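Local coordinates for protein dipicolinate synthase subunit B (Bacillus halodurans, PDB 3LQK) that probably belongs, as its flavoprotein-family subunit B, to the dipicolinate synthase that makes the dipicolinic acid of bacterial spores, at residues Asp73-Ala78 / Ala106-Pro111; Met90-Met95 / Met114-Thr119; Gly13-His18 / Phe41-Val46. One frame throughout, in Å; residues are numbered along the deposited sequence. Where two conformers were deposited one is given.

Interaction 1: residues Asp73-Ala78 / Ala106-Pro111; sequences DSMVKA and AMTDSP
The ring of Pro-111 has the selenium of Met-75 (selenomethionine) over its nitrogen side on one face and, offset on the other, the carbonyl oxygen of Val-42, while its CB-CG edge leans on the flat Asp-73 to Ser-74 peptide. CG stands almost straight above that peptide, 3.5 Å from Asp-73 C. Met-75 treats the Ser-110 to Pro-111 peptide in the same way: its SE lies over the face of the plane, 3.4 Å from Ser-110 C. Bends at chi2 (-53°) and chi3 (-101°) carry CE on along the loop, to 3.2 Å from Thr-108 O, a reach that suits a long, flexible, unbranched chain.

Two helix N-termini meet here within the alpha/beta flavoprotein fold. Ser-74 is the N-cap of the short helix 75-78, its OG accepting from Lys-77 N at 3.1 Å; Ser-110 caps helix 111-121 through Leu-113 N. Proline fits the first helical turn at 111, where its missing N-H costs no helix bond. Ala-78 fits its small methyl beside the loop, CB 3.7 Å from Pro-111 O. On the exposed side Lys-77 NZ salt-bridges Asp-73 OD1. Farther along the loop Thr-108 N donates to Asn-98 OD1 of a second subunit.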
loop_
_atom_site.group_PDB
_atom_site.type_symbol
_atom_site.label_atom_id
_atom_site.label_comp_id
_atom_site.label_asym_id
_atom_site.label_seq_id
_atom_site.Cartn_x
_atom_site.Cartn_y
_atom_site.Cartn_z
ATOM N N ASP A 73 20.839 23.219 -7.582
ATOM C CA ASP A 73 19.528 23.621 -7.997
ATOM C C ASP A 73 19.066 23.014 -9.318
ATOM O O ASP A 73 18.146 23.519 -9.908
ATOM C CB ASP A 73 19.459 25.129 -8.086
ATOM C CG ASP A 73 20.384 25.722 -9.151
ATOM O OD1 ASP A 73 21.251 25.008 -9.708
ATOM O OD2 ASP A 73 20.223 26.944 -9.403
ATOM N N SER A 74 19.668 21.893 -9.732
ATOM C CA SER A 74 19.312 21.226 -10.987
ATOM C C SER A 74 19.622 19.742 -10.840
ATOM O O SER A 74 20.452 19.360 -9.991
ATOM C CB SER A 74 20.151 21.781 -12.147
ATOM O OG SER A 74 21.516 21.393 -11.997
HETATM N N MSE A 75 18.989 18.926 -11.680
HETATM C CA MSE A 75 19.221 17.491 -11.690
HETATM C C MSE A 75 20.651 17.162 -12.054
HETATM O O MSE A 75 21.243 16.307 -11.424
HETATM C CB MSE A 75 18.270 16.741 -12.652
HETATM C CG MSE A 75 16.783 16.956 -12.431
HETATM SE SE MSE A 75 16.320 16.574 -10.557
HETATM C CE MSE A 75 15.566 14.769 -10.776
ATOM N N VAL A 76 21.203 17.855 -13.050
ATOM C CA VAL A 76 22.601 17.692 -13.477
ATOM C C VAL A 76 23.570 17.894 -12.333
ATOM O O VAL A 76 24.558 17.192 -12.190
ATOM C CB VAL A 76 22.991 18.755 -14.540
ATOM C CG1 VAL A 76 24.520 18.736 -14.830
ATOM C CG2 VAL A 76 22.228 18.549 -15.775
ATOM N N LYS A 77 23.318 18.933 -11.541
ATOM C CA LYS A 77 24.197 19.225 -10.404
ATOM C C LYS A 77 24.056 18.222 -9.237
ATOM O O LYS A 77 25.014 18.005 -8.465
ATOM C CB LYS A 77 23.937 20.654 -9.896
ATOM C CG LYS A 77 24.655 21.770 -10.712
ATOM C CD LYS A 77 24.125 23.141 -10.296
ATOM C CE LYS A 77 24.670 24.296 -11.177
ATOM N NZ LYS A 77 23.930 25.557 -10.844
ATOM N N ALA A 78 22.875 17.621 -9.099
ATOM C CA ALA A 78 22.572 16.711 -7.981
ATOM C C ALA A 78 23.084 15.333 -8.221
ATOM O O ALA A 78 23.460 14.640 -7.292
ATOM C CB ALA A 78 21.045 16.650 -7.706
ATOM N N ALA A 106 8.909 7.070 -4.202
ATOM C CA ALA A 106 10.087 6.857 -5.060
ATOM C C ALA A 106 10.140 7.793 -6.265
ATOM O O ALA A 106 10.731 7.469 -7.306
ATOM C CB ALA A 106 10.199 5.374 -5.512
HETATM N N MSE A 107 9.465 8.924 -6.173
HETATM C CA MSE A 107 9.579 9.874 -7.233
HETATM C C MSE A 107 10.800 10.703 -6.904
HETATM O O MSE A 107 11.171 10.910 -5.732
HETATM C CB MSE A 107 8.298 10.663 -7.385
HETATM C CG MSE A 107 7.183 9.783 -7.865
HETATM SE SE MSE A 107 5.526 10.638 -7.479
HETATM C CE MSE A 107 6.024 12.153 -8.697
ATOM N N THR A 108 11.478 11.121 -7.911
ATOM C CA THR A 108 12.735 11.774 -7.717
ATOM C C THR A 108 12.786 12.775 -8.802
ATOM O O THR A 108 13.480 12.517 -9.793
ATOM C CB THR A 108 13.858 10.771 -7.976
ATOM O OG1 THR A 108 13.805 9.730 -6.981
ATOM C CG2 THR A 108 15.194 11.503 -7.944
ATOM N N ASP A 109 12.007 13.852 -8.689
ATOM C CA ASP A 109 11.928 14.829 -9.771
ATOM C C ASP A 109 12.263 16.214 -9.281
ATOM O O ASP A 109 11.673 17.168 -9.733
ATOM C CB ASP A 109 10.521 14.835 -10.390
ATOM C CG ASP A 109 9.432 15.298 -9.407
ATOM O OD1 ASP A 109 9.752 15.666 -8.242
ATOM O OD2 ASP A 109 8.238 15.285 -9.815
ATOM N N SER A 110 13.110 16.323 -8.258
ATOM C CA SER A 110 13.628 17.603 -7.894
ATOM C C SER A 110 15.059 17.387 -7.480
ATOM O O SER A 110 15.441 16.254 -7.128
ATOM C CB SER A 110 12.827 18.246 -6.733
ATOM O OG SER A 110 13.309 17.738 -5.456
ATOM N N PRO A 111 15.851 18.468 -7.510
ATOM C CA PRO A 111 17.215 18.341 -7.110
ATOM C C PRO A 111 17.365 17.806 -5.650
ATOM O O PRO A 111 18.252 16.988 -5.379
ATOM C CB PRO A 111 17.794 19.753 -7.340
ATOM C CG PRO A 111 16.859 20.426 -8.302
ATOM C CD PRO A 111 15.521 19.852 -7.950
#

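Interaction 2: residues Met90-Met95 / Met114-Thr119; sequences MVIAPM and MGAKAT
Met-90, a selenomethionine, lays its side chain across the backbone of helix 111-121 at Gly-115 and Ala-116, with CG 3.9 Å from Ala-116 CA. This is helix-on-sheet packing in a beta-alpha-beta crossover: strand 89-95 leads through helices 97-104 and 111-121 into the neighbouring parallel strand 126-132. The short segments 90-93 and 114-119 run nearly antiparallel, at 149°, with axes 8.5 Å apart. That is close for a helix lying on a sheet, and the small residues Gly-115 and Ala-116 at the point of approach suit it.

Met-90 points from the strand to the helix; with CG anti to the backbone N the chain runs on to Ala-116, and a bend at chi2 (77°) turns SE over the helix backbone, 4.1 Å from Gly-115 C. Glycine suits this place because no side chain stands between the helix backbone and the bulky selenium. Two residues along the strand, on the same face, Ile-92 touches Ala-116 by its far methyl alone, CD1 to CB at 4.0 Å. The methyl of Ala-116 is also covered by Phe-103 of helix 97-104, so it meets apolar groups from both strand and helix.

One turn on, Thr-119 packs against the base of Met-90, its OG1 3.6 Å from Met-90 CB. A threonine can be buried here because its hydroxyl turns back to the helix: OG1 donates to Gly-115 O at 2.7 Å, tilted 30° from the carbonyl plane, on an oxygen that also receives a weak bond from Thr-119 N.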
loop_
_atom_site.group_PDB
_atom_site.type_symbol
_atom_site.label_atom_id
_atom_site.label_comp_id
_atom_site.label_asym_id
_atom_site.label_seq_id
_atom_site.Cartn_x
_atom_site.Cartn_y
_atom_site.Cartn_z
HETATM N N MSE A 90 22.324 13.245 4.040
HETATM C CA MSE A 90 21.507 14.214 3.389
HETATM C C MSE A 90 20.390 14.585 4.329
HETATM O O MSE A 90 19.696 13.698 4.845
HETATM C CB MSE A 90 20.934 13.598 2.110
HETATM C CG MSE A 90 19.931 14.455 1.355
HETATM SE SE MSE A 90 20.758 15.876 0.344
HETATM C CE MSE A 90 19.186 16.914 0.066
ATOM N N VAL A 91 20.163 15.875 4.513
ATOM C CA VAL A 91 19.050 16.384 5.307
ATOM C C VAL A 91 18.036 16.992 4.359
ATOM O O VAL A 91 18.414 17.669 3.396
ATOM C CB VAL A 91 19.563 17.530 6.262
ATOM C CG1 VAL A 91 18.443 18.075 7.156
ATOM C CG2 VAL A 91 20.717 17.026 7.141
ATOM N N ILE A 92 16.744 16.779 4.618
ATOM C CA ILE A 92 15.673 17.493 3.942
ATOM C C ILE A 92 14.837 18.138 5.012
ATOM O O ILE A 92 14.118 17.455 5.788
ATOM C CB ILE A 92 14.752 16.587 3.132
ATOM C CG1 ILE A 92 15.540 15.655 2.166
ATOM C CG2 ILE A 92 13.696 17.406 2.342
ATOM C CD1 ILE A 92 14.591 14.660 1.454
ATOM N N ALA A 93 14.981 19.457 5.112
ATOM C CA ALA A 93 14.236 20.215 6.071
ATOM C C ALA A 93 14.051 21.664 5.646
ATOM O O ALA A 93 15.014 22.323 5.296
ATOM C CB ALA A 93 14.891 20.117 7.448
ATOM N N PRO A 94 12.805 22.172 5.674
ATOM C CA PRO A 94 11.555 21.475 5.953
ATOM C C PRO A 94 11.237 20.535 4.828
ATOM O O PRO A 94 11.668 20.790 3.643
ATOM C CB PRO A 94 10.504 22.627 6.042
ATOM C CG PRO A 94 11.066 23.705 5.261
ATOM C CD PRO A 94 12.565 23.600 5.345
HETATM N N MSE A 95 10.570 19.420 5.174
HETATM C CA MSE A 95 10.021 18.532 4.119
HETATM C C MSE A 95 8.517 18.673 4.078
HETATM O O MSE A 95 7.808 18.238 5.009
HETATM C CB MSE A 95 10.437 17.072 4.301
HETATM C CG MSE A 95 10.021 16.149 3.115
HETATM SE SE MSE A 95 10.646 14.323 3.387
HETATM C CE MSE A 95 9.615 13.873 4.816
HETATM N N MSE A 114 16.672 14.146 -5.641
HETATM C CA MSE A 114 17.797 13.432 -6.295
HETATM C C MSE A 114 18.973 13.316 -5.353
HETATM O O MSE A 114 19.617 12.278 -5.296
HETATM C CB MSE A 114 18.159 14.110 -7.608
HETATM C CG MSE A 114 19.334 13.533 -8.314
HETATM SE SE MSE A 114 18.943 11.687 -8.917
HETATM C CE MSE A 114 17.645 12.083 -10.269
ATOM N N GLY A 115 19.238 14.366 -4.540
ATOM C CA GLY A 115 20.255 14.259 -3.516
ATOM C C GLY A 115 19.994 13.106 -2.530
ATOM O O GLY A 115 20.904 12.351 -2.165
ATOM N N ALA A 116 18.750 12.991 -2.110
ATOM C CA ALA A 116 18.330 11.929 -1.206
ATOM C C ALA A 116 18.509 10.550 -1.868
ATOM O O ALA A 116 19.080 9.632 -1.285
ATOM C CB ALA A 116 16.849 12.143 -0.771
ATOM N N LYS A 117 18.041 10.425 -3.095
ATOM C CA LYS A 117 18.202 9.157 -3.864
ATOM C C LYS A 117 19.667 8.806 -4.011
ATOM O O LYS A 117 20.051 7.679 -3.783
ATOM C CB LYS A 117 17.501 9.243 -5.229
ATOM C CG LYS A 117 17.361 7.913 -6.004
ATOM C CD LYS A 117 17.019 8.156 -7.482
ATOM C CE LYS A 117 16.791 6.826 -8.249
ATOM N NZ LYS A 117 16.473 7.002 -9.715
ATOM N N ALA A 118 20.496 9.782 -4.356
ATOM C CA ALA A 118 21.930 9.543 -4.549
ATOM C C ALA A 118 22.619 9.131 -3.231
ATOM O O ALA A 118 23.651 8.475 -3.245
ATOM C CB ALA A 118 22.590 10.766 -5.114
ATOM N N THR A 119 22.043 9.505 -2.093
ATOM C CA THR A 119 22.662 9.226 -0.797
ATOM C C THR A 119 22.257 7.817 -0.373
ATOM O O THR A 119 23.082 7.017 0.077
ATOM C CB THR A 119 22.208 10.295 0.211
ATOM O OG1 THR A 119 22.657 11.573 -0.264
ATOM C CG2 THR A 119 22.769 10.058 1.619
#

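Interaction 3: residues Gly13-His18 / Phe41-Val46; sequences GLTGSH and FVTHTV. With PO4 (phosphate ion), chain B.
Two loops leaving the C-terminal ends of adjacent parallel strands, 9-13 and 37-41, form this contact beside a bound phosphate ion, at the C-terminal end of the parallel sheet, where Rossmann-like folds usually bind their ligands. The last backbone bond between these two segments runs from Leu-14 N to Phe-41 O, 3.0 Å and nearly straight at 159°. Gly-13 brings its CA to 3.2 Å from the same oxygen in a CA-H...O contact; a glycine here leaves the sheet face beside Phe-41 CB uncrowded.

Beyond this the chains diverge, and water fills in. One water accepts from Thr-43 N at 3.0 Å; a second accepts from Gly-16 N and lies 2.9 Å from Thr-43 OG1. Gly-16 N also donates to phosphate O3 at 2.9 Å, so its single N-H is shared. At the backbone angles of Gly-16 (phi 90°) a CB would jam against the carbonyl oxygen of Thr-15, which suits glycine. The ion, probably from the crystallisation liquor, is also held by Asn-98 and Ser-99, an arrangement consistent with a phosphate pocket for a flavin. Thr-15 turns CG2 to Thr-43 CG2 (4.0 Å), the two side chains crossing at about a right angle, and holds OG1 between its backbone N and carbonyl carbon (chi1 69°), where it bonds Pro-94 O and Thr-96 N. Leu-14 and Val-42 lie side by side facing helix 58-66, on Ile-63 and Trp-59 respectively, whereas Thr-15, Phe-41 and Thr-43 rest on Val-112 of helix 111-121.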
loop_
_atom_site.group_PDB
_atom_site.type_symbol
_atom_site.label_atom_id
_atom_site.label_comp_id
_atom_site.label_asym_id
_atom_site.label_seq_id
_atom_site.Cartn_x
_atom_site.Cartn_y
_atom_site.Cartn_z
ATOM N N GLY A 13 18.908 20.026 1.939
ATOM C CA GLY A 13 17.834 20.391 1.036
ATOM C C GLY A 13 16.636 21.022 1.688
ATOM O O GLY A 13 16.167 20.613 2.755
ATOM N N LEU A 14 16.137 22.036 1.007
ATOM C CA LEU A 14 15.020 22.861 1.438
ATOM C C LEU A 14 13.887 22.652 0.486
ATOM O O LEU A 14 14.042 22.742 -0.767
ATOM C CB LEU A 14 15.465 24.307 1.419
ATOM C CG LEU A 14 16.788 24.558 2.178
ATOM C CD1 LEU A 14 17.491 25.860 1.731
ATOM C CD2 LEU A 14 16.479 24.644 3.649
ATOM N N THR A 15 12.728 22.357 1.037
ATOM C CA THR A 15 11.550 22.285 0.171
ATOM C C THR A 15 10.469 23.309 0.575
ATOM O O THR A 15 10.424 23.733 1.711
ATOM C CB THR A 15 10.936 20.845 0.171
ATOM O OG1 THR A 15 10.344 20.558 1.448
ATOM C CG2 THR A 15 11.978 19.774 -0.180
ATOM N N GLY A 16 9.538 23.597 -0.327
ATOM C CA GLY A 16 8.344 24.385 0.024
ATOM C C GLY A 16 8.603 25.872 -0.176
ATOM O O GLY A 16 9.572 26.218 -0.827
ATOM N N SER A 17 7.775 26.748 0.415
ATOM C CA SER A 17 7.946 28.229 0.262
ATOM C C SER A 17 9.265 28.793 0.869
ATOM O O SER A 17 9.650 28.457 2.017
ATOM C CB SER A 17 6.756 28.985 0.862
ATOM O OG SER A 17 7.004 30.394 0.872
ATOM N N HIS A 18 9.906 29.686 0.097
ATOM C CA HIS A 18 11.192 30.312 0.474
ATOM C C HIS A 18 11.119 30.988 1.862
ATOM O O HIS A 18 12.134 31.172 2.522
ATOM C CB HIS A 18 11.680 31.396 -0.536
ATOM C CG HIS A 18 11.705 30.997 -1.998
ATOM N ND1 HIS A 18 11.585 31.934 -3.017
ATOM C CD2 HIS A 18 11.845 29.793 -2.612
ATOM C CE1 HIS A 18 11.638 31.321 -4.187
ATOM N NE2 HIS A 18 11.788 30.021 -3.970
ATOM N N PHE A 41 20.838 22.133 -1.241
ATOM C CA PHE A 41 20.037 21.657 -2.370
ATOM C C PHE A 41 18.669 22.351 -2.362
ATOM O O PHE A 41 18.058 22.496 -1.303
ATOM C CB PHE A 41 19.771 20.165 -2.250
ATOM C CG PHE A 41 20.955 19.282 -2.515
ATOM C CD1 PHE A 41 20.962 18.435 -3.588
ATOM C CD2 PHE A 41 21.993 19.211 -1.613
ATOM C CE1 PHE A 41 22.028 17.573 -3.815
ATOM C CE2 PHE A 41 23.092 18.398 -1.855
ATOM C CZ PHE A 41 23.104 17.578 -2.963
ATOM N N VAL A 42 18.180 22.782 -3.515
ATOM C CA VAL A 42 16.901 23.492 -3.604
ATOM C C VAL A 42 16.080 22.952 -4.766
ATOM O O VAL A 42 16.569 22.162 -5.551
ATOM C CB VAL A 42 17.069 25.017 -3.731
ATOM C CG1 VAL A 42 17.637 25.651 -2.419
ATOM C CG2 VAL A 42 17.870 25.391 -4.977
ATOM N N THR A 43 14.806 23.319 -4.843
ATOM C CA THR A 43 13.879 22.524 -5.654
ATOM C C THR A 43 13.776 23.118 -7.039
ATOM O O THR A 43 13.312 22.455 -7.966
ATOM C CB THR A 43 12.474 22.412 -5.055
ATOM O OG1 THR A 43 11.996 23.731 -4.768
ATOM C CG2 THR A 43 12.467 21.537 -3.759
ATOM N N HIS A 44 14.221 24.355 -7.190
ATOM C CA HIS A 44 14.220 24.965 -8.516
ATOM C C HIS A 44 15.460 25.780 -8.703
ATOM O O HIS A 44 16.123 26.132 -7.716
ATOM C CB HIS A 44 13.025 25.894 -8.650
ATOM C CG HIS A 44 11.726 25.177 -8.623
ATOM N ND1 HIS A 44 11.248 24.475 -9.714
ATOM C CD2 HIS A 44 10.799 25.034 -7.636
ATOM C CE1 HIS A 44 10.087 23.920 -9.394
ATOM N NE2 HIS A 44 9.791 24.243 -8.142
ATOM N N THR A 45 15.709 26.127 -9.976
ATOM C CA THR A 45 16.810 26.965 -10.388
ATOM C C THR A 45 16.727 28.265 -9.644
ATOM O O THR A 45 15.668 28.825 -9.488
ATOM C CB THR A 45 16.784 27.271 -11.912
ATOM O OG1 THR A 45 16.945 26.044 -12.642
ATOM C CG2 THR A 45 17.916 28.200 -12.290
ATOM N N VAL A 46 17.880 28.730 -9.199
ATOM C CA VAL A 46 18.000 29.894 -8.349
ATOM C C VAL A 46 18.035 31.195 -9.200
ATOM O O VAL A 46 17.805 32.286 -8.671
ATOM C CB VAL A 46 19.212 29.688 -7.363
ATOM C CG1 VAL A 46 19.958 30.963 -7.053
ATOM C CG2 VAL A 46 18.713 28.991 -6.092
HETATM P P PO4 B . 7.301 21.305 -2.819
HETATM O O1 PO4 B . 6.236 21.977 -1.961
HETATM O O2 PO4 B . 7.064 21.552 -4.300
HETATM O O3 PO4 B . 8.697 21.837 -2.527
HETATM O O4 PO4 B . 7.270 19.817 -2.588
HETATM O O HOH W 1 13.841 24.689 -2.384
HETATM O O HOH W 2 9.527 23.763 -3.206
#

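How the interactions relate
Helix 111-121 and the sheet it covers tie the three contacts together, their centres 10 to 11 Å apart. Met-114 turns from the helix of interaction 2 toward interaction 1, where its CE packs 3.4 Å from Met-75 CE and also 3.4 Å from Thr-108 CG2. Interaction 1 reaches interaction 3 through Asp-73 OD2, which probably accepts from Val-46 N at 3.0 Å, and through Pro-111 CD, 3.4 Å from Thr-43 O. Strand 89-95 lies beside strand 9-13, joining interactions 2 and 3 through a probable hydrogen bond from Gly-13 N to Val-91 O (2.8 Å). Of the three, interaction 3 touches the phosphate directly.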